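YfkN protein (Bacillus subtilis subsp. subtilis, PDB 3GVE) is of unknown function but belongs to the calcineurin-like phosphoesterase family and holds a manganese(II) ion and a magnesium ion in a shared metal site. Local coordinates at residues Y27-S31 with G68-G72; A132-T137 with Q186-I192; V171-I175 with S226-N230; G218-Q222 with Y259-F265; K285-D291 with K307-I313. All blocks are in the same frame, centred on the assembly; numbering follows the deposited sequence.

Contact 1 is buried, contacts 2 and 5 are partly buried, and contacts 3 and 4 lie at the surface. Contacts 2 and 5 both pair antiparallel strands, but contact 5 belongs to a long hairpin in a main sheet, whereas contact 2 is a short pairing completed by side-chain hydrogen bonds. Contacts 2 and 3 touch, their centres about 11 Å apart, and contact 3 meets contact 4 through Asn-230 and Gly-218, since both use the chain between strand 210-215 and helix 232-238. Contact 3 relies on one hydrogen bond from a side-chain amide, contact 4 on waters and apolar packing. Contact 1 joins tyrosines to a helix start and, like contacts 4 and 5, reaches the second subunit.

Contact 1. Residues Y27-S31 with G68-G72; sequences YDYYS and GNPLG
Tyr-29 (chi1 -67°) and Tyr-30 (chi1 -45°) both hold CG anti to the carbonyl carbon, and from neighbouring positions their rings come to Pro-70, which both touch. The two approaches differ. Tyr-29 meets the proline low on its side chain, CB lying 3.7 Å from Pro-70 CG as the side chains slide past each other in opposite directions. Its ring then runs on to Leu-71, where CE2 is 4.0 Å from Leu-71 CB and the phenol OH is 3.5 Å from Leu-71 CD1. Tyr-30 uses its far end instead: CZ is 3.7 Å from Pro-70 CD, and OH reaches back along the chain to within 3.5 Å of Asn-69 CA. The same OH is 3.3 Å from Gly-68 O, at an angle too poor for a hydrogen bond.

Pro-70 opens helix 70-85, and Asn-69 holds its N-cap position. The backbone angles of Gly-68 favour glycine, because a CB there would press on the preceding carbonyl. On the other side an Asx turn shapes the chain, with Tyr-30 N donating to Asp-28 OD1 over 3.0 Å. Tyr-27 approaches one face of the Tyr-29 ring, its CD2 lying 3.7 Å above the plane near the rim. Helix 322-340 backs the cluster: Pro-70 packs on Val-339, and Tyr-29 OH is hydrogen-bonded to His-332.

The chemistry is therefore mainly apolar and aromatic across the two segments, with the buried phenol of Tyr-29 satisfied by a histidine of the C-terminal helix, which probably helps fix how far the ring reaches towards Leu-71.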
# COMPACT_ATOMS: atom_id res chain seq x y z
N TYR A 27 2.16 -2.55 -13.57
CA TYR A 27 0.72 -2.81 -13.62
C TYR A 27 0.07 -2.78 -12.24
O TYR A 27 0.57 -3.36 -11.29
CB TYR A 27 0.47 -4.18 -14.27
CG TYR A 27 -0.92 -4.32 -14.86
CD1 TYR A 27 -1.19 -3.88 -16.15
CD2 TYR A 27 -1.95 -4.87 -14.12
CE1 TYR A 27 -2.46 -3.99 -16.68
CE2 TYR A 27 -3.22 -4.99 -14.66
CZ TYR A 27 -3.45 -4.55 -15.94
OH TYR A 27 -4.71 -4.63 -16.49
N ASP A 28 -1.06 -2.09 -12.16
CA ASP A 28 -1.89 -2.01 -10.96
C ASP A 28 -3.04 -2.99 -11.13
O ASP A 28 -3.96 -2.75 -11.90
CB ASP A 28 -2.41 -0.56 -10.81
CG ASP A 28 -3.39 -0.40 -9.67
OD1 ASP A 28 -3.61 -1.32 -8.91
OD2 ASP A 28 -3.96 0.69 -9.56
N TYR A 29 -3.00 -4.10 -10.42
CA TYR A 29 -4.05 -5.12 -10.53
C TYR A 29 -5.38 -4.68 -9.92
O TYR A 29 -6.40 -5.23 -10.26
CB TYR A 29 -3.64 -6.46 -9.90
CG TYR A 29 -2.51 -7.17 -10.63
CD1 TYR A 29 -2.71 -7.79 -11.86
CD2 TYR A 29 -1.22 -7.19 -10.09
CE1 TYR A 29 -1.69 -8.41 -12.52
CE2 TYR A 29 -0.20 -7.82 -10.75
CZ TYR A 29 -0.43 -8.42 -11.97
OH TYR A 29 0.59 -9.04 -12.64
N TYR A 30 -5.33 -3.72 -9.00
CA TYR A 30 -6.55 -3.24 -8.33
C TYR A 30 -7.35 -2.32 -9.24
O TYR A 30 -8.52 -2.61 -9.46
CB TYR A 30 -6.23 -2.56 -7.01
CG TYR A 30 -5.22 -3.34 -6.18
CD1 TYR A 30 -3.93 -2.91 -6.10
CD2 TYR A 30 -5.58 -4.50 -5.51
CE1 TYR A 30 -3.00 -3.62 -5.37
CE2 TYR A 30 -4.64 -5.21 -4.78
CZ TYR A 30 -3.36 -4.76 -4.71
OH TYR A 30 -2.41 -5.43 -3.99
N SER A 31 -6.77 -1.33 -9.89
CA SER A 31 -7.49 -0.54 -10.87
C SER A 31 -7.58 -1.26 -12.22
O SER A 31 -8.34 -0.91 -13.09
CB SER A 31 -6.82 0.81 -11.01
OG SER A 31 -5.55 0.66 -11.53
N GLY A 68 2.59 -9.24 -1.88
CA GLY A 68 2.11 -7.88 -1.80
C GLY A 68 0.97 -7.51 -2.74
O GLY A 68 0.22 -6.59 -2.47
N ASN A 69 0.87 -8.22 -3.85
CA ASN A 69 -0.18 -7.94 -4.84
C ASN A 69 -0.86 -9.23 -5.31
O ASN A 69 -0.53 -10.28 -4.84
CB ASN A 69 0.35 -7.06 -5.99
CG ASN A 69 1.30 -7.79 -6.94
OD1 ASN A 69 1.95 -7.17 -7.77
ND2 ASN A 69 1.34 -9.08 -6.85
N PRO A 70 -1.83 -9.14 -6.22
CA PRO A 70 -2.53 -10.36 -6.65
C PRO A 70 -1.68 -11.38 -7.41
O PRO A 70 -2.05 -12.53 -7.44
CB PRO A 70 -3.68 -9.81 -7.51
CG PRO A 70 -3.98 -8.51 -6.86
CD PRO A 70 -2.62 -7.94 -6.52
N LEU A 71 -0.56 -10.97 -7.99
CA LEU A 71 0.34 -11.93 -8.64
C LEU A 71 0.98 -12.85 -7.59
O LEU A 71 1.06 -14.04 -7.79
CB LEU A 71 1.40 -11.22 -9.48
CG LEU A 71 2.31 -12.17 -10.26
CD1 LEU A 71 2.67 -11.61 -11.64
CD2 LEU A 71 3.54 -12.58 -9.48
N GLY A 72 1.37 -12.28 -6.46
CA GLY A 72 1.88 -13.08 -5.36
C GLY A 72 0.82 -14.02 -4.81
O GLY A 72 1.12 -15.14 -4.44

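Contact 2. Residues A132-T137 with Q186-I192; sequences ANVKTT and QVQVQDI
Val-134 and Val-189 form a non-hydrogen-bonded antiparallel pair and Lys-135 and Gln-188 the hydrogen-bonded pair beside it, closed by Lys-135 N to Gln-188 O (2.8 Å) and Gln-188 N to Lys-135 O (2.9 Å). Gln-190 N extends the pairing with a 2.9 Å bond to Asn-133 O. Asn-133 adds its side chain to the same end: with CG between the backbone N and the carbonyl carbon (chi1 69°), its amide turns to Gln-190, and ND2 donates to Gln-190 O over 3.0 Å. The acceptor lies close to the amide plane and the donor almost on the line of the carbonyl bond. ND2 also donates to Val-171 O, and OD1 is held by Asn-131, so the amide is gripped at both ends and its rotation is fixed.

On the valine face, Val-134 CG2 is 4.2 Å from Val-189 CG2, and its CG1 packs on Val-187 CB at 3.9 Å. On the lysine face, the extended chains of Lys-135 and Gln-190 bring NZ to OE1 in a weak 3.0 Å bond. Both have stronger partners in Glu-198, a salt bridge for Lys-135 and a hydrogen bond for Gln-190 NE2.

Strands 134-135 and 188-189 thus make a small two-stranded antiparallel sheet. Helix 175-178 lies against its valines through Ile-175 and Met-176, helix 192-205 meets Asn-133 and Gln-190 through Ser-195, and Ala-132 joins strand 160-170 by a backbone bond to Gly-169.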
# COMPACT_ATOMS: atom_id res chain seq x y z
N ALA A 132 20.79 -14.97 8.15
CA ALA A 132 21.65 -15.41 9.24
C ALA A 132 20.96 -15.42 10.59
O ALA A 132 21.43 -16.10 11.49
CB ALA A 132 22.91 -14.54 9.31
N ASN A 133 19.87 -14.67 10.75
CA ASN A 133 19.30 -14.47 12.08
C ASN A 133 18.06 -15.28 12.46
O ASN A 133 17.76 -15.42 13.63
CB ASN A 133 19.18 -12.97 12.44
CG ASN A 133 18.12 -12.20 11.62
OD1 ASN A 133 17.90 -12.47 10.45
ND2 ASN A 133 17.50 -11.21 12.25
N VAL A 134 17.36 -15.85 11.49
CA VAL A 134 16.26 -16.75 11.81
C VAL A 134 16.80 -18.14 12.13
O VAL A 134 17.54 -18.70 11.36
CB VAL A 134 15.22 -16.84 10.66
CG1 VAL A 134 14.03 -17.73 11.09
CG2 VAL A 134 14.72 -15.45 10.29
N LYS A 135 16.42 -18.65 13.30
CA LYS A 135 16.93 -19.93 13.77
C LYS A 135 15.81 -20.91 14.14
O LYS A 135 14.68 -20.52 14.36
CB LYS A 135 17.88 -19.69 14.95
CG LYS A 135 19.16 -18.97 14.51
CD LYS A 135 20.11 -18.70 15.67
CE LYS A 135 21.33 -17.94 15.24
NZ LYS A 135 22.27 -17.77 16.36
N THR A 136 16.14 -22.20 14.17
CA THR A 136 15.21 -23.19 14.68
C THR A 136 15.10 -22.96 16.19
O THR A 136 15.88 -22.23 16.76
CB THR A 136 15.70 -24.63 14.41
OG1 THR A 136 16.89 -24.86 15.17
CG2 THR A 136 16.00 -24.88 12.92
N THR A 137 14.11 -23.60 16.80
CA THR A 137 13.91 -23.43 18.25
C THR A 137 15.10 -23.94 19.05
O THR A 137 15.32 -23.51 20.16
CB THR A 137 12.59 -24.05 18.75
OG1 THR A 137 12.57 -25.45 18.46
CG2 THR A 137 11.39 -23.38 18.12
N GLN A 186 8.02 -22.42 16.05
CA GLN A 186 8.72 -23.01 14.90
C GLN A 186 10.09 -22.41 14.58
O GLN A 186 10.95 -23.10 14.08
CB GLN A 186 7.83 -22.94 13.67
CG GLN A 186 6.50 -23.62 13.86
CD GLN A 186 5.83 -23.98 12.56
OE1 GLN A 186 6.37 -24.72 11.77
NE2 GLN A 186 4.67 -23.42 12.34
N VAL A 187 10.27 -21.12 14.87
CA VAL A 187 11.56 -20.47 14.72
C VAL A 187 11.66 -19.44 15.80
O VAL A 187 10.67 -19.15 16.47
CB VAL A 187 11.66 -19.78 13.33
CG1 VAL A 187 11.62 -20.77 12.21
CG2 VAL A 187 10.55 -18.68 13.13
N GLN A 188 12.86 -18.93 15.93
CA GLN A 188 13.13 -17.73 16.75
C GLN A 188 14.05 -16.80 15.95
O GLN A 188 14.62 -17.21 14.91
CB GLN A 188 13.88 -18.07 18.04
CG GLN A 188 15.29 -18.49 17.79
CD GLN A 188 16.00 -19.11 18.96
OE1 GLN A 188 16.11 -20.33 19.05
NE2 GLN A 188 16.54 -18.28 19.86
N VAL A 189 14.15 -15.54 16.34
CA VAL A 189 14.96 -14.61 15.57
C VAL A 189 15.95 -13.83 16.41
O VAL A 189 15.57 -13.11 17.32
CB VAL A 189 14.09 -13.61 14.76
CG1 VAL A 189 14.95 -12.74 13.87
CG2 VAL A 189 13.03 -14.32 13.95
N GLN A 190 17.21 -13.99 16.08
CA GLN A 190 18.30 -13.35 16.75
C GLN A 190 18.38 -11.88 16.34
O GLN A 190 18.10 -11.51 15.20
CB GLN A 190 19.59 -14.09 16.40
CG GLN A 190 20.86 -13.57 17.05
CD GLN A 190 22.09 -14.33 16.59
OE1 GLN A 190 22.11 -14.89 15.51
NE2 GLN A 190 23.13 -14.31 17.42
N ASP A 191 18.77 -11.04 17.30
CA ASP A 191 19.03 -9.63 17.04
C ASP A 191 19.93 -9.49 15.82
O ASP A 191 20.88 -10.22 15.64
CB ASP A 191 19.73 -9.00 18.26
CG ASP A 191 20.28 -7.62 17.97
OD1 ASP A 191 19.47 -6.71 17.83
OD2 ASP A 191 21.50 -7.46 17.87
N ILE A 192 19.61 -8.49 14.99
CA ILE A 192 20.35 -8.25 13.77
C ILE A 192 21.87 -8.06 13.97
O ILE A 192 22.65 -8.78 13.38
CB ILE A 192 19.72 -7.10 12.96
CG1 ILE A 192 18.36 -7.56 12.43
CG2 ILE A 192 20.63 -6.68 11.80
CD1 ILE A 192 17.52 -6.44 11.85
O HOH W 1 23.57 -15.56 13.22
O HOH W 2 12.40 -25.10 15.11

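Contact 3. Residues V171-I175 with S226-N230; sequences VPPQI and SGAEN
Gln-174 reaches across to Glu-229 and Gly-227 with its amide end alone. From CB, the side chain sets off beside the backbone N and then folds at the next bond (chi2 76°), which swings the amide over the 226-230 segment. CD comes first, 3.6 Å from Glu-229 CB. One branch, OE1, rests 3.4 Å from Glu-229 CA; it is buried here with no polar partner in the model. The other branch, NE2, donates to Gly-227 O over 3.0 Å with a bent N-H...O angle of 140°. NE2 lies nearly in line with the Gly-227 carbonyl, while that oxygen stands 24° out of the glutamine's amide plane. The glutamine and glutamate side chains cross at about a right angle.

Gln-174 sits in a type I beta turn from Pro-172 to Ile-175, which joins strand 160-170 to helix 175-178 and is closed by Ile-175 N to Pro-172 O at 3.3 Å. In this fold such loops, at the ends of sheet strands, border the metal site, and the Pro-172 side chain is about 6 Å from the magnesium ion. The two prolines add loose packing: Pro-172 CG is 3.9 Å from Glu-229 O, and Pro-173 CD 4.0 Å from Ala-228 O. Glu-229, its chain extended, carries OE2 to a hydrogen bond with NE2 of His-249, a magnesium ligand, which makes it a second-shell residue. Gly-227 N is held by Asp-191 OD1, and Glu-229 O accepts from Thr-217 OG1.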
# COMPACT_ATOMS: atom_id res chain seq x y z
N VAL A 171 16.70 -10.18 8.69
CA VAL A 171 15.28 -9.80 8.70
C VAL A 171 14.91 -9.27 10.09
O VAL A 171 15.55 -9.59 11.07
CB VAL A 171 14.38 -11.02 8.29
CG1 VAL A 171 14.31 -12.04 9.42
CG2 VAL A 171 12.98 -10.57 7.87
N PRO A 172 13.89 -8.42 10.19
CA PRO A 172 13.57 -7.89 11.53
C PRO A 172 13.00 -8.98 12.45
O PRO A 172 12.22 -9.81 12.03
CB PRO A 172 12.51 -6.81 11.25
CG PRO A 172 12.80 -6.39 9.82
CD PRO A 172 13.15 -7.70 9.14
N PRO A 173 13.38 -8.94 13.72
CA PRO A 173 12.87 -9.92 14.69
C PRO A 173 11.36 -9.82 14.92
O PRO A 173 10.79 -10.77 15.42
CB PRO A 173 13.64 -9.61 15.98
CG PRO A 173 14.76 -8.76 15.61
CD PRO A 173 14.42 -8.08 14.32
N GLN A 174 10.77 -8.71 14.50
CA GLN A 174 9.36 -8.47 14.63
C GLN A 174 8.50 -9.41 13.79
O GLN A 174 7.29 -9.39 13.91
CB GLN A 174 9.05 -7.00 14.28
CG GLN A 174 9.48 -5.98 15.32
CD GLN A 174 10.97 -5.72 15.34
OE1 GLN A 174 11.70 -6.10 14.44
NE2 GLN A 174 11.44 -5.04 16.38
N ILE A 175 9.11 -10.25 12.95
CA ILE A 175 8.33 -11.26 12.22
C ILE A 175 7.62 -12.20 13.21
O ILE A 175 6.62 -12.77 12.90
CB ILE A 175 9.18 -12.08 11.20
CG1 ILE A 175 10.27 -12.90 11.90
CG2 ILE A 175 9.78 -11.18 10.12
CD1 ILE A 175 10.98 -13.90 10.93
N SER A 226 19.54 -3.84 21.21
CA SER A 226 19.20 -5.10 20.56
C SER A 226 17.69 -5.25 20.34
O SER A 226 16.90 -4.78 21.14
CB SER A 226 19.73 -6.27 21.39
OG SER A 226 19.28 -6.20 22.72
N GLY A 227 17.31 -5.91 19.25
CA GLY A 227 15.92 -6.17 18.95
C GLY A 227 15.28 -5.11 18.07
O GLY A 227 14.10 -5.21 17.74
N ALA A 228 16.05 -4.08 17.72
CA ALA A 228 15.54 -2.99 16.89
C ALA A 228 15.05 -3.46 15.53
O ALA A 228 15.68 -4.30 14.89
CB ALA A 228 16.59 -1.93 16.73
N GLU A 229 13.93 -2.90 15.10
CA GLU A 229 13.34 -3.19 13.81
C GLU A 229 14.17 -2.65 12.65
O GLU A 229 14.32 -3.31 11.63
CB GLU A 229 11.93 -2.59 13.76
CG GLU A 229 11.15 -2.86 12.47
CD GLU A 229 9.71 -2.38 12.50
OE1 GLU A 229 9.20 -2.12 13.60
OE2 GLU A 229 9.10 -2.26 11.44
N ASN A 230 14.68 -1.43 12.82
CA ASN A 230 15.40 -0.69 11.78
C ASN A 230 16.83 -0.41 12.24
O ASN A 230 17.11 0.60 12.85
CB ASN A 230 14.63 0.60 11.44
CG ASN A 230 13.33 0.30 10.70
OD1 ASN A 230 13.35 -0.30 9.64
ND2 ASN A 230 12.21 0.71 11.27

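Contact 4. Residues G218-Q222 with Y259-F265; sequences GIEKQ and YAGVAQF
Two type II beta turns in succession, Tyr-259 to Val-262 and Val-262 to Phe-265, bring three side chains against Ile-219 and Lys-221, in the loop that follows strand 210-215. Val-262 belongs to both turns, ending one and starting the next. Its CG1, anti to the backbone N (chi1 -178°), is set 3.4 Å from Lys-221 O and also touches Lys-221 CB. The valine and lysine side chains cross at about a right angle, with Val-262 CG2 3.9 Å from Lys-221 CD. Nearer its root, the lysine passes Tyr-259, CG lying 4.0 Å from Tyr-259 CE1.

Ile-219 uses one methyl, CG2, for both aromatic residues. It is 3.8 Å from Tyr-259 CE1, and 3.9 Å from Phe-265 CZ, which it meets at the ring edge and in the ring plane. Glu-220 O stands at that same edge.

Waters carry the polar part. One donates to Lys-221 O (2.7 Å) and to Ala-263 O (2.8 Å), using both its protons; another donates to Ile-219 O and is also bonded to Tyr-259 OH. The charged ends are turned to the second subunit, where Lys-341 forms a salt bridge with Glu-220 and the backbone O of Arg-340 accepts from Lys-221 NZ. Within the chain, Gln-250 OE1 accepts from Ile-219 N.

Gly-261 takes the third position of the first turn with a positive phi, and Gln-264 does so in the second, the backbone shape that defines a type II turn.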
# COMPACT_ATOMS: atom_id res chain seq x y z
N GLY A 218 15.61 -0.95 8.04
CA GLY A 218 15.81 0.44 7.69
C GLY A 218 16.80 1.15 8.57
O GLY A 218 17.57 0.55 9.30
N ILE A 219 16.74 2.48 8.49
CA ILE A 219 17.74 3.39 9.02
C ILE A 219 17.09 4.32 10.03
O ILE A 219 16.05 4.88 9.76
CB ILE A 219 18.34 4.26 7.87
CG1 ILE A 219 19.08 3.39 6.84
CG2 ILE A 219 19.23 5.36 8.44
CD1 ILE A 219 19.30 4.05 5.48
N GLU A 220 17.74 4.45 11.18
CA GLU A 220 17.46 5.53 12.12
C GLU A 220 18.74 6.34 12.26
O GLU A 220 19.81 5.90 11.91
CB GLU A 220 16.98 5.00 13.47
CG GLU A 220 15.66 4.19 13.41
CD GLU A 220 14.45 5.01 12.97
OE1 GLU A 220 14.50 6.24 12.94
OE2 GLU A 220 13.42 4.40 12.64
N LYS A 221 18.60 7.56 12.75
CA LYS A 221 19.71 8.51 12.79
C LYS A 221 20.67 8.34 13.96
O LYS A 221 21.75 8.89 13.93
CB LYS A 221 19.18 9.94 12.80
CG LYS A 221 18.53 10.37 11.48
CD LYS A 221 17.89 11.72 11.70
CE LYS A 221 17.37 12.38 10.46
NZ LYS A 221 16.90 13.76 10.84
N GLN A 222 20.26 7.59 14.98
CA GLN A 222 21.08 7.39 16.17
C GLN A 222 21.03 5.94 16.65
O GLN A 222 20.18 5.16 16.20
CB GLN A 222 20.59 8.33 17.30
CG GLN A 222 20.86 9.81 17.02
CD GLN A 222 19.68 10.51 16.38
OE1 GLN A 222 18.59 9.99 16.36
NE2 GLN A 222 19.92 11.71 15.83
N TYR A 259 19.62 13.35 5.82
CA TYR A 259 20.68 12.80 6.68
C TYR A 259 21.95 13.66 6.76
O TYR A 259 22.86 13.38 7.50
CB TYR A 259 21.04 11.38 6.24
CG TYR A 259 19.87 10.45 6.40
CD1 TYR A 259 19.58 9.86 7.61
CD2 TYR A 259 19.05 10.17 5.32
CE1 TYR A 259 18.50 9.01 7.73
CE2 TYR A 259 17.97 9.35 5.46
CZ TYR A 259 17.70 8.76 6.65
OH TYR A 259 16.63 7.93 6.76
N ALA A 260 21.96 14.74 6.00
CA ALA A 260 23.13 15.65 6.01
C ALA A 260 23.26 16.28 7.40
O ALA A 260 22.30 16.84 7.87
CB ALA A 260 22.93 16.72 4.95
N GLY A 261 24.44 16.21 7.99
CA GLY A 261 24.64 16.79 9.30
C GLY A 261 24.42 15.84 10.47
O GLY A 261 24.71 16.16 11.62
N VAL A 262 23.89 14.66 10.16
CA VAL A 262 23.75 13.59 11.16
C VAL A 262 25.10 12.89 11.32
O VAL A 262 25.70 12.46 10.35
CB VAL A 262 22.65 12.56 10.77
CG1 VAL A 262 22.49 11.49 11.88
CG2 VAL A 262 21.31 13.28 10.51
N ALA A 263 25.57 12.78 12.56
CA ALA A 263 26.85 12.15 12.81
C ALA A 263 26.91 10.75 12.19
O ALA A 263 25.98 9.99 12.29
CB ALA A 263 27.12 12.06 14.32
N GLN A 264 28.03 10.48 11.53
CA GLN A 264 28.32 9.19 10.90
C GLN A 264 27.85 9.10 9.45
O GLN A 264 28.27 8.24 8.73
CB GLN A 264 27.72 8.02 11.70
CG GLN A 264 28.37 7.82 13.04
CD GLN A 264 29.85 7.73 12.85
OE1 GLN A 264 30.33 6.85 12.16
NE2 GLN A 264 30.56 8.69 13.36
N PHE A 265 26.97 10.01 9.05
CA PHE A 265 26.42 10.01 7.70
C PHE A 265 27.23 10.91 6.75
O PHE A 265 27.64 11.98 7.11
CB PHE A 265 24.95 10.48 7.73
CG PHE A 265 23.99 9.47 8.33
CD1 PHE A 265 23.21 8.65 7.53
CD2 PHE A 265 23.87 9.35 9.70
CE1 PHE A 265 22.32 7.74 8.08
CE2 PHE A 265 22.99 8.41 10.27
CZ PHE A 265 22.20 7.61 9.44
O HOH W 3 15.72 7.46 9.06
O HOH W 4 24.16 10.01 14.41

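Contact 5. Residues K285-D291 with K307-I313; sequences KYLGVID and KGSIESI
Tyr-286 lays its ring over Ser-312, whose CB makes a CH-pi contact 3.9 Å from the ring centroid and 22° off its normal. Beside it, Ile-310 CD1 reaches Tyr-286 CD1 at 3.8 Å. Ile-310 holds CG1 between the backbone N and the carbonyl carbon (chi1 52°), which turns that branch to the tyrosine. Under these side chains the backbones are joined by paired bonds: Leu-287 N to Glu-311 O (2.9 Å) and its return, then the Val-289 and Ser-309 pair and the Asp-291 and Lys-307 pair. Past the strand ends, Ile-313 N donates to Lys-285 O over 3.1 Å.

These are the arms of a beta hairpin, strands 286-297 and 300-312, in one main sheet of the layered fold seen in calcineurin-like phosphoesterases. On the face of Leu-287 and Val-289, a water stands 2.7 Å from Ser-309 OG and close to Val-289 O and Asp-291 OD2. Asp-291 OD1 is held by His-11 and Ser-13 of strand 9-17, which pairs with strand 286-297 through backbone bonds at Gly-288 and Ile-290. Helix 40-53 covers Leu-287 with Leu-46 and Ile-47, while its Lys-49 and His-50 bind the carboxylate of Glu-311. The other face meets strands of the second sheet: Leu-253 packs on Tyr-286 and Ile-310, and Val-278 on Ile-290. Lys-33 of the second subunit packs on Tyr-286.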
# COMPACT_ATOMS: atom_id res chain seq x y z
N LYS A 285 10.80 1.28 -7.84
CA LYS A 285 10.84 2.69 -8.24
C LYS A 285 12.25 3.29 -8.39
O LYS A 285 12.44 4.29 -9.06
CB LYS A 285 9.99 3.54 -7.28
CG LYS A 285 8.48 3.24 -7.35
CD LYS A 285 7.70 3.94 -6.24
CE LYS A 285 6.21 3.61 -6.27
NZ LYS A 285 5.52 4.32 -5.16
N TYR A 286 13.22 2.65 -7.75
CA TYR A 286 14.62 3.05 -7.81
C TYR A 286 15.46 1.77 -7.86
O TYR A 286 15.02 0.72 -7.41
CB TYR A 286 15.01 3.83 -6.56
CG TYR A 286 14.58 5.27 -6.53
CD1 TYR A 286 15.51 6.28 -6.71
CD2 TYR A 286 13.27 5.62 -6.29
CE1 TYR A 286 15.12 7.62 -6.67
CE2 TYR A 286 12.88 6.95 -6.24
CZ TYR A 286 13.81 7.93 -6.43
OH TYR A 286 13.43 9.26 -6.39
N LEU A 287 16.66 1.89 -8.42
CA LEU A 287 17.69 0.87 -8.33
C LEU A 287 18.80 1.40 -7.41
O LEU A 287 19.21 2.55 -7.54
CB LEU A 287 18.29 0.60 -9.70
CG LEU A 287 19.33 -0.52 -9.75
CD1 LEU A 287 18.68 -1.86 -9.44
CD2 LEU A 287 20.02 -0.54 -11.12
N GLY A 288 19.29 0.57 -6.51
CA GLY A 288 20.43 0.93 -5.68
C GLY A 288 21.71 0.59 -6.41
O GLY A 288 21.80 -0.42 -7.08
N VAL A 289 22.72 1.43 -6.24
CA VAL A 289 24.00 1.26 -6.92
C VAL A 289 25.11 1.57 -5.93
O VAL A 289 25.22 2.69 -5.47
CB VAL A 289 24.12 2.19 -8.17
CG1 VAL A 289 25.45 1.95 -8.88
CG2 VAL A 289 22.95 1.97 -9.12
N ILE A 290 25.93 0.57 -5.63
CA ILE A 290 27.12 0.79 -4.82
C ILE A 290 28.37 0.51 -5.65
O ILE A 290 28.48 -0.52 -6.28
CB ILE A 290 27.12 -0.11 -3.57
CG1 ILE A 290 26.03 0.37 -2.61
CG2 ILE A 290 28.47 -0.13 -2.91
CD1 ILE A 290 25.91 -0.46 -1.34
N ASP A 291 29.29 1.46 -5.64
CA ASP A 291 30.58 1.31 -6.31
C ASP A 291 31.65 1.13 -5.24
O ASP A 291 31.72 1.89 -4.30
CB ASP A 291 30.87 2.53 -7.19
CG ASP A 291 29.92 2.62 -8.36
OD1 ASP A 291 29.99 1.78 -9.25
OD2 ASP A 291 29.06 3.52 -8.36
N LYS A 307 30.99 4.44 -2.95
CA LYS A 307 29.89 5.39 -3.10
C LYS A 307 28.58 4.60 -3.10
O LYS A 307 28.54 3.53 -3.71
CB LYS A 307 30.04 6.13 -4.43
CG LYS A 307 28.99 7.21 -4.69
CD LYS A 307 29.25 7.88 -6.05
CE LYS A 307 28.09 8.71 -6.51
NZ LYS A 307 27.95 9.89 -5.71
N GLY A 308 27.53 5.12 -2.44
CA GLY A 308 26.16 4.61 -2.56
C GLY A 308 25.29 5.63 -3.24
O GLY A 308 25.31 6.82 -2.83
N SER A 309 24.51 5.22 -4.21
CA SER A 309 23.59 6.11 -4.89
C SER A 309 22.35 5.37 -5.29
O SER A 309 22.32 4.11 -5.26
CB SER A 309 24.27 6.68 -6.15
OG SER A 309 24.66 5.73 -7.07
N ILE A 310 21.28 6.08 -5.57
CA ILE A 310 20.08 5.43 -6.06
C ILE A 310 19.67 6.17 -7.32
O ILE A 310 19.94 7.34 -7.47
CB ILE A 310 18.94 5.42 -5.03
CG1 ILE A 310 18.68 6.84 -4.49
CG2 ILE A 310 19.28 4.46 -3.87
CD1 ILE A 310 17.49 6.94 -3.56
N GLU A 311 19.03 5.46 -8.24
CA GLU A 311 18.60 6.05 -9.51
C GLU A 311 17.14 5.72 -9.71
O GLU A 311 16.75 4.59 -9.58
CB GLU A 311 19.44 5.49 -10.65
CG GLU A 311 19.02 6.03 -12.02
CD GLU A 311 19.97 5.66 -13.14
OE1 GLU A 311 20.64 4.62 -13.09
OE2 GLU A 311 20.01 6.42 -14.10
N SER A 312 16.35 6.72 -10.03
CA SER A 312 14.92 6.54 -10.29
C SER A 312 14.64 5.96 -11.67
O SER A 312 15.35 6.23 -12.62
CB SER A 312 14.19 7.88 -10.19
OG SER A 312 14.69 8.79 -11.15
N ILE A 313 13.58 5.17 -11.78
CA ILE A 313 13.10 4.76 -13.11
C ILE A 313 12.45 5.95 -13.80
O ILE A 313 12.48 6.05 -15.01
CB ILE A 313 12.13 3.55 -13.08
CG1 ILE A 313 10.90 3.81 -12.22
CG2 ILE A 313 12.88 2.31 -12.61
CD1 ILE A 313 9.80 2.76 -12.36
O HOH W 5 27.07 4.69 -6.56